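Local atomic coordinates of insecticidal Delta-Endotoxin Cry8Ea1 (Bacillus Thuringiensis, PDB entry 3EB7), a protein that kills larvae of the scarab Holotrichia parallela, probably by binding gut-cell receptors and inserting its helical domain into the membrane to form pores. Residues A[18-24]-A[230-236]; A[253-258]-A[356-360]; A[289-293]-A[351-355]; A[442-446]-A[496-500]. All blocks are in the same frame, centred on the assembly; numbering follows the deposited sequence.

In the fold
Interactions 1 and 4 lie on one side of the chain's centre, interactions 2 and 3 on the other, the centre of interaction 3 about 41 Å from the centre of the chain. Interaction 1 joins the helical domain to the strand leading out of it; interaction 4 spans two sheets of the C-terminal sandwich, and Lys235 packs on Tyr444 between them. Interactions 2 and 3 share the sheet holding strands 340-352 and 357-369. Interactions 1, 2 and 3 mix buried and exposed residues; interaction 4 has buried and partly exposed ones. Interaction 1 relies on backbone polarity and water, interactions 2 and 3 on aromatic faces, and interaction 4 on one tyrosine with apolar and water contacts.

Interaction 1: residues A[18-24]-A[230-236]; sequences LGKLGVP and YPMETKA
Tyr230 sets its carbonyl O beside CA of Gly22, the third residue of a type II beta turn (Lys20 to Val23) at the end of the first helical region in the helical domain of this three-domain Cry toxin. Its phenol OH is hydrogen-bonded to Glu584. Pro231 next brings its carbonyl O to CG of Pro24 at the solvent-exposed margin. Met232 passes close to the turn, where Gly22, with no side chain and a positive phi of 76°, can sit against its carbonyl; Met232 O also takes a bond in its own plane from Thr234 OG1 (3.1 Å). At Glu233, CG is anti to the backbone N (chi1 -175°), and the extended chain runs alongside Val23, OE2 lying 3.7 Å from Val23 CG2 while OE1 forms a salt bridge with Lys447. Thr234 N then donates to Leu21 O at 3.0 Å, nearly straight at 166° but from above the carbonyl plane. It opens the short strand 234-235, which pairs in parallel with strand 448-452. A water accepts from Ala236 N and donates to both Leu18 O and Thr234 O. The small Ala236 lets its CB pack closely, 3.5 Å from Leu21 CD2 and 4.0 Å from Leu18 CD1.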
loop_
_atom_site.group_PDB
_atom_site.type_symbol
_atom_site.label_atom_id
_atom_site.label_comp_id
_atom_site.label_asym_id
_atom_site.label_seq_id
_atom_site.Cartn_x
_atom_site.Cartn_y
_atom_site.Cartn_z
ATOM N N LEU A 18 -2.251 5.522 10.037
ATOM C CA LEU A 18 -0.875 5.098 10.157
ATOM C C LEU A 18 -0.161 5.933 11.227
ATOM O O LEU A 18 0.713 5.427 11.928
ATOM C CB LEU A 18 -0.183 5.218 8.785
ATOM C CG LEU A 18 0.611 4.094 8.095
ATOM C CD1 LEU A 18 0.321 2.700 8.568
ATOM C CD2 LEU A 18 0.442 4.190 6.580
ATOM N N GLY A 19 -0.556 7.201 11.378
ATOM C CA GLY A 19 0.029 8.113 12.375
ATOM C C GLY A 19 -0.409 7.848 13.809
ATOM O O GLY A 19 0.265 8.281 14.767
ATOM N N LYS A 20 -1.534 7.140 13.974
ATOM C CA LYS A 20 -2.051 6.778 15.298
ATOM C C LYS A 20 -1.970 5.272 15.639
ATOM O O LYS A 20 -2.540 4.810 16.634
ATOM C CB LYS A 20 -3.522 7.220 15.425
ATOM C CG LYS A 20 -3.823 8.738 15.301
ATOM C CD LYS A 20 -3.010 9.600 16.240
ATOM C CE LYS A 20 -3.288 11.113 16.034
ATOM N NZ LYS A 20 -4.675 11.475 16.425
ATOM N N LEU A 21 -1.296 4.489 14.808
ATOM C CA LEU A 21 -1.296 3.034 14.965
ATOM C C LEU A 21 -0.790 2.620 16.357
ATOM O O LEU A 21 0.259 3.064 16.792
ATOM C CB LEU A 21 -0.493 2.381 13.830
ATOM C CG LEU A 21 -1.038 1.142 13.128
ATOM C CD1 LEU A 21 -2.498 1.288 12.719
ATOM C CD2 LEU A 21 -0.182 0.851 11.911
ATOM N N GLY A 22 -1.594 1.819 17.068
ATOM C CA GLY A 22 -1.238 1.291 18.396
ATOM C C GLY A 22 -1.332 2.254 19.579
ATOM O O GLY A 22 -1.037 1.875 20.720
ATOM N N VAL A 23 -1.742 3.496 19.337
ATOM C CA VAL A 23 -1.823 4.467 20.444
ATOM C C VAL A 23 -3.023 4.149 21.366
ATOM O O VAL A 23 -4.150 4.016 20.879
ATOM C CB VAL A 23 -1.852 5.929 19.905
ATOM C CG1 VAL A 23 -2.065 6.920 21.022
ATOM C CG2 VAL A 23 -0.537 6.239 19.160
ATOM N N PRO A 24 -2.780 3.986 22.688
ATOM C CA PRO A 24 -3.882 3.641 23.602
ATOM C C PRO A 24 -4.567 4.816 24.319
ATOM O O PRO A 24 -5.627 4.615 24.920
ATOM C CB PRO A 24 -3.210 2.727 24.628
ATOM C CG PRO A 24 -1.711 3.060 24.537
ATOM C CD PRO A 24 -1.509 4.078 23.417
ATOM N N TYR A 230 -0.777 -5.434 19.817
ATOM C CA TYR A 230 -0.096 -4.150 19.651
ATOM C C TYR A 230 -0.507 -3.161 20.760
ATOM O O TYR A 230 -1.317 -2.258 20.524
ATOM C CB TYR A 230 -0.355 -3.584 18.228
ATOM C CG TYR A 230 0.082 -4.548 17.119
ATOM C CD1 TYR A 230 -0.784 -5.537 16.649
ATOM C CD2 TYR A 230 1.374 -4.499 16.583
ATOM C CE1 TYR A 230 -0.381 -6.442 15.674
ATOM C CE2 TYR A 230 1.777 -5.390 15.584
ATOM C CZ TYR A 230 0.902 -6.353 15.152
ATOM O OH TYR A 230 1.284 -7.243 14.191
ATOM N N PRO A 231 0.020 -3.358 21.989
ATOM C CA PRO A 231 -0.394 -2.558 23.144
ATOM C C PRO A 231 0.271 -1.163 23.194
ATOM O O PRO A 231 0.029 -0.382 24.111
ATOM C CB PRO A 231 0.069 -3.426 24.320
ATOM C CG PRO A 231 1.344 -4.058 23.817
ATOM C CD PRO A 231 1.022 -4.386 22.378
ATOM N N MET A 232 1.097 -0.856 22.214
ATOM C CA MET A 232 1.767 0.418 22.169
ATOM C C MET A 232 1.953 0.843 20.720
ATOM O O MET A 232 1.834 0.038 19.795
ATOM C CB MET A 232 3.135 0.349 22.884
ATOM C CG MET A 232 4.227 -0.349 22.108
ATOM S SD MET A 232 5.692 -0.790 23.080
ATOM C CE MET A 232 5.231 -2.416 23.677
ATOM N N GLU A 233 2.267 2.122 20.553
ATOM C CA GLU A 233 2.582 2.709 19.261
ATOM C C GLU A 233 3.392 1.768 18.346
ATOM O O GLU A 233 4.434 1.210 18.758
ATOM C CB GLU A 233 3.313 4.030 19.496
ATOM C CG GLU A 233 3.578 4.797 18.220
ATOM C CD GLU A 233 3.745 6.282 18.471
ATOM O OE1 GLU A 233 4.501 6.925 17.697
ATOM O OE2 GLU A 233 3.116 6.794 19.442
ATOM N N THR A 234 2.902 1.611 17.117
ATOM C CA THR A 234 3.495 0.713 16.110
ATOM C C THR A 234 3.844 1.415 14.786
ATOM O O THR A 234 3.022 2.146 14.245
ATOM C CB THR A 234 2.512 -0.449 15.800
ATOM O OG1 THR A 234 2.261 -1.156 17.012
ATOM C CG2 THR A 234 3.070 -1.427 14.736
ATOM N N LYS A 235 5.052 1.155 14.263
ATOM C CA LYS A 235 5.480 1.661 12.952
ATOM C C LYS A 235 5.254 0.633 11.837
ATOM O O LYS A 235 6.104 -0.236 11.633
ATOM C CB LYS A 235 6.971 2.062 12.962
ATOM C CG LYS A 235 7.382 3.234 13.866
ATOM C CD LYS A 235 6.554 4.536 13.651
ATOM C CE LYS A 235 6.726 5.127 12.252
ATOM N NZ LYS A 235 7.502 6.397 12.262
ATOM N N ALA A 236 4.136 0.744 11.112
ATOM C CA ALA A 236 3.862 -0.120 9.942
ATOM C C ALA A 236 4.395 0.447 8.597
ATOM O O ALA A 236 4.448 1.640 8.404
ATOM C CB ALA A 236 2.348 -0.462 9.824
HETATM O O HOH W 1 2.716 3.375 11.575
#

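Interaction 2: residues A[253-258]-A[356-360]; sequences QGSWYD and SKYYG
Tyr359, on a strand of the beta prism that forms the middle domain of Cry toxins, lays one ring face against the backbone of Trp256 in the loop before helix 263-270. Its CG stands anti to the carbonyl carbon (chi1 -62°), which carries the ring across to the loop. There Trp256 CA sits 3.8 Å from the ring centroid, only 4° off the normal, a well-centred CH-pi contact. Trp256 has CG between its backbone N and carbonyl carbon (chi1 68°); the indole therefore heads the other way, to Val202 of helix 198-220 and to Leu266 and Phe270, leaving CB to touch Tyr359 CD2 at 4.1 Å. Glycine suits position 254, where phi is positive and a CB would point at the strand and strike Tyr359 OH and Lys357 CD. The polar phenol end suits this partly exposed margin: a water donates to Asp258 OD2 at 2.8 Å and also meets Tyr359 OH. The same OD2 accepts Ser255 N at 3.1 Å from well above the carboxylate plane, steadying the turn that Asp258 N closes onto Ser255 O. Nearby, the largely extended chain of Lys357 brings CE to 3.2 Å from Gln253 O.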
loop_
_atom_site.group_PDB
_atom_site.type_symbol
_atom_site.label_atom_id
_atom_site.label_comp_id
_atom_site.label_asym_id
_atom_site.label_seq_id
_atom_site.Cartn_x
_atom_site.Cartn_y
_atom_site.Cartn_z
ATOM N N GLN A 253 -8.926 11.546 -31.283
ATOM C CA GLN A 253 -7.966 11.716 -32.390
ATOM C C GLN A 253 -6.886 10.611 -32.450
ATOM O O GLN A 253 -6.100 10.564 -33.397
ATOM C CB GLN A 253 -7.239 13.068 -32.283
ATOM C CG GLN A 253 -8.146 14.313 -32.074
ATOM C CD GLN A 253 -8.969 14.278 -30.785
ATOM O OE1 GLN A 253 -8.494 13.808 -29.744
ATOM N NE2 GLN A 253 -10.212 14.779 -30.853
ATOM N N GLY A 254 -6.813 9.740 -31.440
ATOM C CA GLY A 254 -5.894 8.597 -31.493
ATOM C C GLY A 254 -5.311 8.268 -30.136
ATOM O O GLY A 254 -4.837 9.151 -29.427
ATOM N N SER A 255 -5.366 6.996 -29.758
ATOM C CA SER A 255 -4.747 6.563 -28.503
ATOM C C SER A 255 -3.527 5.684 -28.751
ATOM O O SER A 255 -3.455 4.957 -29.751
ATOM C CB SER A 255 -5.745 5.876 -27.609
ATOM O OG SER A 255 -6.949 6.594 -27.568
ATOM N N TRP A 256 -2.571 5.760 -27.835
ATOM C CA TRP A 256 -1.325 5.007 -27.989
ATOM C C TRP A 256 -1.608 3.505 -28.155
ATOM O O TRP A 256 -0.909 2.807 -28.900
ATOM C CB TRP A 256 -0.352 5.300 -26.819
ATOM C CG TRP A 256 -0.803 4.774 -25.481
ATOM C CD1 TRP A 256 -1.509 5.445 -24.523
ATOM C CD2 TRP A 256 -0.581 3.449 -24.966
ATOM N NE1 TRP A 256 -1.708 4.639 -23.425
ATOM C CE2 TRP A 256 -1.160 3.405 -23.674
ATOM C CE3 TRP A 256 0.069 2.304 -25.469
ATOM C CZ2 TRP A 256 -1.139 2.257 -22.886
ATOM C CZ3 TRP A 256 0.099 1.168 -24.704
ATOM C CH2 TRP A 256 -0.479 1.153 -23.403
ATOM N N TYR A 257 -2.669 3.039 -27.504
ATOM C CA TYR A 257 -3.037 1.619 -27.442
ATOM C C TYR A 257 -3.883 1.135 -28.599
ATOM O O TYR A 257 -4.350 0.002 -28.610
ATOM C CB TYR A 257 -3.735 1.321 -26.113
ATOM C CG TYR A 257 -4.960 2.161 -25.771
ATOM C CD1 TYR A 257 -6.049 2.258 -26.649
ATOM C CD2 TYR A 257 -5.066 2.774 -24.536
ATOM C CE1 TYR A 257 -7.181 2.983 -26.321
ATOM C CE2 TYR A 257 -6.184 3.516 -24.194
ATOM C CZ TYR A 257 -7.226 3.622 -25.092
ATOM O OH TYR A 257 -8.329 4.339 -24.760
ATOM N N ASP A 258 -4.083 2.011 -29.573
ATOM C CA ASP A 258 -4.782 1.662 -30.820
ATOM C C ASP A 258 -3.961 0.656 -31.596
ATOM O O ASP A 258 -4.506 -0.172 -32.314
ATOM C CB ASP A 258 -4.929 2.902 -31.715
ATOM C CG ASP A 258 -6.092 3.801 -31.312
ATOM O OD1 ASP A 258 -6.932 3.396 -30.453
ATOM O OD2 ASP A 258 -6.141 4.930 -31.886
ATOM N N SER A 356 0.492 8.807 -40.764
ATOM C CA SER A 356 0.721 8.115 -39.490
ATOM C C SER A 356 0.745 9.059 -38.280
ATOM O O SER A 356 0.802 10.283 -38.420
ATOM C CB SER A 356 2.016 7.273 -39.556
ATOM O OG SER A 356 3.141 8.066 -39.915
ATOM N N LYS A 357 0.673 8.472 -37.087
ATOM C CA LYS A 357 0.863 9.208 -35.846
ATOM C C LYS A 357 2.063 8.636 -35.113
ATOM O O LYS A 357 2.277 7.440 -35.148
ATOM C CB LYS A 357 -0.362 9.092 -34.956
ATOM C CG LYS A 357 -1.649 9.495 -35.635
ATOM C CD LYS A 357 -2.813 9.502 -34.670
ATOM C CE LYS A 357 -4.074 9.181 -35.400
ATOM N NZ LYS A 357 -4.147 7.730 -35.704
ATOM N N TYR A 358 2.823 9.497 -34.449
ATOM C CA TYR A 358 3.936 9.084 -33.597
ATOM C C TYR A 358 3.631 9.505 -32.177
ATOM O O TYR A 358 3.442 10.710 -31.906
ATOM C CB TYR A 358 5.230 9.829 -33.913
ATOM C CG TYR A 358 5.808 9.840 -35.306
ATOM C CD1 TYR A 358 5.182 10.518 -36.366
ATOM C CD2 TYR A 358 7.071 9.280 -35.535
ATOM C CE1 TYR A 358 5.775 10.586 -37.639
ATOM C CE2 TYR A 358 7.692 9.356 -36.796
ATOM C CZ TYR A 358 7.039 10.000 -37.841
ATOM O OH TYR A 358 7.684 10.040 -39.066
ATOM N N TYR A 359 3.643 8.537 -31.268
ATOM C CA TYR A 359 3.410 8.804 -29.863
ATOM C C TYR A 359 4.726 8.837 -29.135
ATOM O O TYR A 359 5.668 8.143 -29.541
ATOM C CB TYR A 359 2.496 7.732 -29.257
ATOM C CG TYR A 359 1.127 7.710 -29.896
ATOM C CD1 TYR A 359 0.871 6.890 -30.979
ATOM C CD2 TYR A 359 0.094 8.487 -29.389
ATOM C CE1 TYR A 359 -0.384 6.863 -31.567
ATOM C CE2 TYR A 359 -1.168 8.481 -29.975
ATOM C CZ TYR A 359 -1.385 7.678 -31.059
ATOM O OH TYR A 359 -2.594 7.645 -31.645
ATOM N N GLY A 360 4.811 9.653 -28.083
ATOM C CA GLY A 360 5.987 9.649 -27.206
ATOM C C GLY A 360 5.982 10.769 -26.195
ATOM O O GLY A 360 5.311 11.773 -26.400
HETATM O O HOH W 2 -3.679 5.761 -32.787
#

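Interaction 3: residues A[289-293]-A[351-355]; sequences RSSFS and LFAYT
Phe292 and Tyr354 meet as an edge-to-face (T-shaped) pair where a strand of one antiparallel four-stranded sheet of the beta prism faces the turn that follows strand 340-352 of another. The phenylalanine supplies the edge and the tyrosine the face: the planes stand at 87°, the centroids 4.6 Å apart, with CZ of Phe292 over the centre of the Tyr354 ring. The weakly positive ring hydrogens of the one are thus directed at the electron-rich face of the other. CG of Phe292 is anti to the backbone N (chi1 173°), a setting that reaches the ring out from its strand and across to segment 351-355. One face of that ring lies on Ala353, whose CA makes a CH-pi contact 3.7 Å from the centroid and 9° off the normal. A residue as small as alanine lets the backbone approach this closely, and its CB adds a further apolar touch on Phe292 CD1. The opposite face is partly covered by Ser293 CB. Phe352 turns its own side chain away but presents its carbonyl O to Phe292 CD2. Behind the ring, branched Leu351 fills the angle between the two chains, its CD2 4.0 Å from Phe292 CB, while its flank packs on Leu298 and Asn296 of strand 296-310. In relatives, loops at the tips of this domain take part in receptor recognition, and these strand ends probably belong to that region. The inner margin closes where Leu351 CD2 rests 3.5 Å from Ser290 O.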
loop_
_atom_site.group_PDB
_atom_site.type_symbol
_atom_site.label_atom_id
_atom_site.label_comp_id
_atom_site.label_asym_id
_atom_site.label_seq_id
_atom_site.Cartn_x
_atom_site.Cartn_y
_atom_site.Cartn_z
ATOM N N ARG A 289 14.340 12.167 -32.407
ATOM C CA ARG A 289 13.628 13.214 -33.095
ATOM C C ARG A 289 12.788 12.565 -34.203
ATOM O O ARG A 289 13.328 11.859 -35.061
ATOM C CB ARG A 289 14.614 14.241 -33.675
ATOM C CG ARG A 289 13.927 15.469 -34.254
ATOM C CD ARG A 289 14.957 16.559 -34.646
ATOM N NE ARG A 289 14.361 17.858 -34.974
ATOM C CZ ARG A 289 13.739 18.139 -36.119
ATOM N NH1 ARG A 289 13.615 17.222 -37.064
ATOM N NH2 ARG A 289 13.251 19.340 -36.338
ATOM N N SER A 290 11.475 12.777 -34.157
ATOM C CA SER A 290 10.573 12.460 -35.264
ATOM C C SER A 290 10.099 13.778 -35.834
ATOM O O SER A 290 9.761 14.696 -35.099
ATOM C CB SER A 290 9.368 11.695 -34.758
ATOM O OG SER A 290 9.782 10.546 -34.059
ATOM N N SER A 291 10.095 13.892 -37.146
ATOM C CA SER A 291 9.705 15.155 -37.738
ATOM C C SER A 291 8.721 14.982 -38.856
ATOM O O SER A 291 8.696 13.987 -39.597
ATOM C CB SER A 291 10.899 15.983 -38.218
ATOM O OG SER A 291 11.370 15.505 -39.461
ATOM N N PHE A 292 7.896 15.982 -39.000
ATOM C CA PHE A 292 6.930 16.046 -40.049
ATOM C C PHE A 292 6.931 17.448 -40.605
ATOM O O PHE A 292 6.747 18.370 -39.881
ATOM C CB PHE A 292 5.532 15.714 -39.518
ATOM C CG PHE A 292 4.499 15.926 -40.503
ATOM C CD1 PHE A 292 4.551 15.267 -41.692
ATOM C CD2 PHE A 292 3.542 16.865 -40.313
ATOM C CE1 PHE A 292 3.643 15.488 -42.630
ATOM C CE2 PHE A 292 2.623 17.088 -41.256
ATOM C CZ PHE A 292 2.669 16.395 -42.415
ATOM N N SER A 293 7.115 17.621 -41.897
ATOM C CA SER A 293 7.128 18.965 -42.421
ATOM C C SER A 293 8.166 19.821 -41.717
ATOM O O SER A 293 8.922 19.357 -40.919
ATOM C CB SER A 293 5.755 19.624 -42.228
ATOM O OG SER A 293 5.422 20.445 -43.297
ATOM N N LEU A 351 2.721 13.382 -32.567
ATOM C CA LEU A 351 3.034 14.125 -33.781
ATOM C C LEU A 351 2.154 13.579 -34.922
ATOM O O LEU A 351 2.277 12.404 -35.296
ATOM C CB LEU A 351 4.539 14.048 -34.140
ATOM C CG LEU A 351 4.999 14.774 -35.426
ATOM C CD1 LEU A 351 5.049 16.299 -35.232
ATOM C CD2 LEU A 351 6.340 14.278 -35.917
ATOM N N PHE A 352 1.297 14.448 -35.483
ATOM C CA PHE A 352 0.438 14.074 -36.633
ATOM C C PHE A 352 1.120 14.304 -37.988
ATOM O O PHE A 352 1.491 15.428 -38.339
ATOM C CB PHE A 352 -0.911 14.801 -36.574
ATOM C CG PHE A 352 -1.678 14.576 -35.286
ATOM C CD1 PHE A 352 -1.651 15.511 -34.267
ATOM C CD2 PHE A 352 -2.435 13.434 -35.101
ATOM C CE1 PHE A 352 -2.400 15.331 -33.118
ATOM C CE2 PHE A 352 -3.175 13.235 -33.936
ATOM C CZ PHE A 352 -3.152 14.169 -32.943
ATOM N N ALA A 353 1.319 13.216 -38.723
ATOM C CA ALA A 353 1.941 13.234 -40.034
ATOM C C ALA A 353 0.854 12.827 -41.062
ATOM O O ALA A 353 -0.240 12.416 -40.671
ATOM C CB ALA A 353 3.110 12.269 -40.053
ATOM N N TYR A 354 1.138 12.964 -42.353
ATOM C CA TYR A 354 0.095 12.808 -43.396
ATOM C C TYR A 354 -0.659 11.500 -43.297
ATOM O O TYR A 354 -1.897 11.487 -43.412
ATOM C CB TYR A 354 0.669 12.962 -44.800
ATOM C CG TYR A 354 1.078 14.372 -45.148
ATOM C CD1 TYR A 354 2.340 14.635 -45.708
ATOM C CD2 TYR A 354 0.201 15.468 -44.922
ATOM C CE1 TYR A 354 2.740 15.953 -46.043
ATOM C CE2 TYR A 354 0.585 16.811 -45.250
ATOM C CZ TYR A 354 1.862 17.036 -45.812
ATOM O OH TYR A 354 2.257 18.329 -46.162
ATOM N N THR A 355 0.085 10.417 -43.020
ATOM C CA THR A 355 -0.461 9.058 -43.035
ATOM C C THR A 355 -0.224 8.240 -41.736
ATOM O O THR A 355 -0.697 7.104 -41.613
ATOM C CB THR A 355 0.117 8.285 -44.234
ATOM O OG1 THR A 355 1.545 8.491 -44.277
ATOM C CG2 THR A 355 -0.491 8.782 -45.580
#

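Interaction 4: residues A[442-446]-A[496-500]; sequences TVYSD and SQKYR
With CG anti to its carbonyl carbon (chi1 -67°), Tyr499 extends its ring from strand 498-507 toward segment 442-446, where Val443 holds CG1 anti to the backbone N (chi1 -178°) to meet it. The two side chains run antiparallel alongside each other, and Val443 CG1 comes to 3.8 Å from Tyr499 CE2. A compact branched valine suits this buried spot, packed also on Leu585, while the ring of Tyr499 is long enough to reach segment 442-446 and meets Phe555 as well. Along the ring's edge, in its plane, lies the carbonyl O of Tyr444, 3.4 Å from Tyr499 CE2. The hydroxyl end lies by the loop at Ser445, whose CA is 3.4 Å from Tyr499 OH. That hydroxyl donates to a water at 2.8 Å, and the water gives only a weak bond to Ser445 OG, which has a stronger partner in Ser493 O. Nearer the start of the second segment, the amide of Gln497 folds back: NE2 donates to Lys498 O at 2.9 Å, in the carbonyl plane and on a lone pair, and also to Asn589. One face of the amide then lies under Ser445 O, 4.0 Å from Gln497 CD. Strand 442-443 belongs to the sheet of strand 482-491, and strand 498-507 pairs with 578-588 in another, an inter-sheet packing characteristic of the beta sandwich in the C-terminal domain of Cry toxins.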
loop_
_atom_site.group_PDB
_atom_site.type_symbol
_atom_site.label_atom_id
_atom_site.label_comp_id
_atom_site.label_asym_id
_atom_site.label_seq_id
_atom_site.Cartn_x
_atom_site.Cartn_y
_atom_site.Cartn_z
ATOM N N THR A 442 14.837 2.069 10.243
ATOM C CA THR A 442 15.028 2.620 11.573
ATOM C C THR A 442 14.347 1.726 12.580
ATOM O O THR A 442 13.231 1.287 12.352
ATOM C CB THR A 442 14.448 4.058 11.667
ATOM O OG1 THR A 442 15.143 4.895 10.742
ATOM C CG2 THR A 442 14.594 4.674 13.073
ATOM N N VAL A 443 15.032 1.477 13.696
ATOM C CA VAL A 443 14.491 0.736 14.847
ATOM C C VAL A 443 14.320 1.737 15.985
ATOM O O VAL A 443 15.302 2.387 16.409
ATOM C CB VAL A 443 15.437 -0.450 15.258
ATOM C CG1 VAL A 443 14.870 -1.277 16.418
ATOM C CG2 VAL A 443 15.672 -1.359 14.072
ATOM N N TYR A 444 13.071 1.861 16.442
ATOM C CA TYR A 444 12.678 2.751 17.540
ATOM C C TYR A 444 12.780 2.107 18.921
ATOM O O TYR A 444 12.429 0.940 19.084
ATOM C CB TYR A 444 11.252 3.297 17.326
ATOM C CG TYR A 444 11.128 3.988 15.986
ATOM C CD1 TYR A 444 10.733 3.277 14.855
ATOM C CD2 TYR A 444 11.456 5.344 15.843
ATOM C CE1 TYR A 444 10.655 3.891 13.605
ATOM C CE2 TYR A 444 11.381 5.962 14.612
ATOM C CZ TYR A 444 10.978 5.231 13.495
ATOM O OH TYR A 444 10.897 5.843 12.271
ATOM N N SER A 445 13.242 2.873 19.904
ATOM C CA SER A 445 13.389 2.373 21.269
ATOM C C SER A 445 12.044 2.292 21.944
ATOM O O SER A 445 11.884 1.582 22.916
ATOM C CB SER A 445 14.228 3.327 22.109
ATOM O OG SER A 445 15.449 3.592 21.477
ATOM N N ASP A 446 11.100 3.084 21.468
ATOM C CA ASP A 446 9.865 3.292 22.188
ATOM C C ASP A 446 8.607 2.883 21.406
ATOM O O ASP A 446 7.492 3.191 21.799
ATOM C CB ASP A 446 9.814 4.738 22.742
ATOM C CG ASP A 446 9.735 5.831 21.650
ATOM O OD1 ASP A 446 10.167 5.651 20.469
ATOM O OD2 ASP A 446 9.215 6.924 22.001
ATOM N N SER A 496 21.655 0.265 24.531
ATOM C CA SER A 496 21.588 -0.621 25.674
ATOM C C SER A 496 20.153 -1.151 25.832
ATOM O O SER A 496 19.903 -2.020 26.655
ATOM C CB SER A 496 22.038 0.128 26.943
ATOM O OG SER A 496 21.222 1.267 27.175
ATOM N N GLN A 497 19.232 -0.605 25.032
ATOM C CA GLN A 497 17.839 -1.021 24.998
ATOM C C GLN A 497 17.731 -2.482 24.548
ATOM O O GLN A 497 18.263 -2.868 23.491
ATOM C CB GLN A 497 17.075 -0.123 24.028
ATOM C CG GLN A 497 15.656 -0.539 23.746
ATOM C CD GLN A 497 14.801 -0.322 24.929
ATOM O OE1 GLN A 497 14.888 0.719 25.557
ATOM N NE2 GLN A 497 13.970 -1.311 25.273
ATOM N N LYS A 498 17.053 -3.293 25.364
ATOM C CA LYS A 498 16.699 -4.670 24.971
ATOM C C LYS A 498 15.494 -4.729 24.016
ATOM O O LYS A 498 14.556 -3.932 24.110
ATOM C CB LYS A 498 16.368 -5.523 26.203
ATOM C CG LYS A 498 17.428 -5.548 27.262
ATOM C CD LYS A 498 18.661 -6.240 26.758
ATOM C CE LYS A 498 19.300 -7.053 27.885
ATOM N NZ LYS A 498 18.867 -6.529 29.239
ATOM N N TYR A 499 15.534 -5.710 23.134
ATOM C CA TYR A 499 14.471 -5.979 22.208
ATOM C C TYR A 499 14.228 -7.481 22.218
ATOM O O TYR A 499 15.154 -8.275 22.399
ATOM C CB TYR A 499 14.872 -5.569 20.776
ATOM C CG TYR A 499 15.041 -4.080 20.556
ATOM C CD1 TYR A 499 16.304 -3.485 20.654
ATOM C CD2 TYR A 499 13.935 -3.264 20.269
ATOM C CE1 TYR A 499 16.476 -2.109 20.483
ATOM C CE2 TYR A 499 14.086 -1.889 20.094
ATOM C CZ TYR A 499 15.368 -1.316 20.199
ATOM O OH TYR A 499 15.530 0.036 20.006
ATOM N N ARG A 500 12.980 -7.865 22.012
ATOM C CA ARG A 500 12.688 -9.214 21.580
ATOM C C ARG A 500 12.019 -9.079 20.228
ATOM O O ARG A 500 11.587 -7.985 19.845
ATOM C CB ARG A 500 11.808 -9.960 22.576
ATOM C CG ARG A 500 10.403 -9.461 22.649
ATOM C CD ARG A 500 9.644 -10.040 23.814
ATOM N NE ARG A 500 8.202 -9.860 23.701
ATOM C CZ ARG A 500 7.437 -10.450 22.779
ATOM N NH1 ARG A 500 7.965 -11.260 21.849
ATOM N NH2 ARG A 500 6.127 -10.234 22.775
HETATM O O HOH W 3 17.834 1.188 21.018
#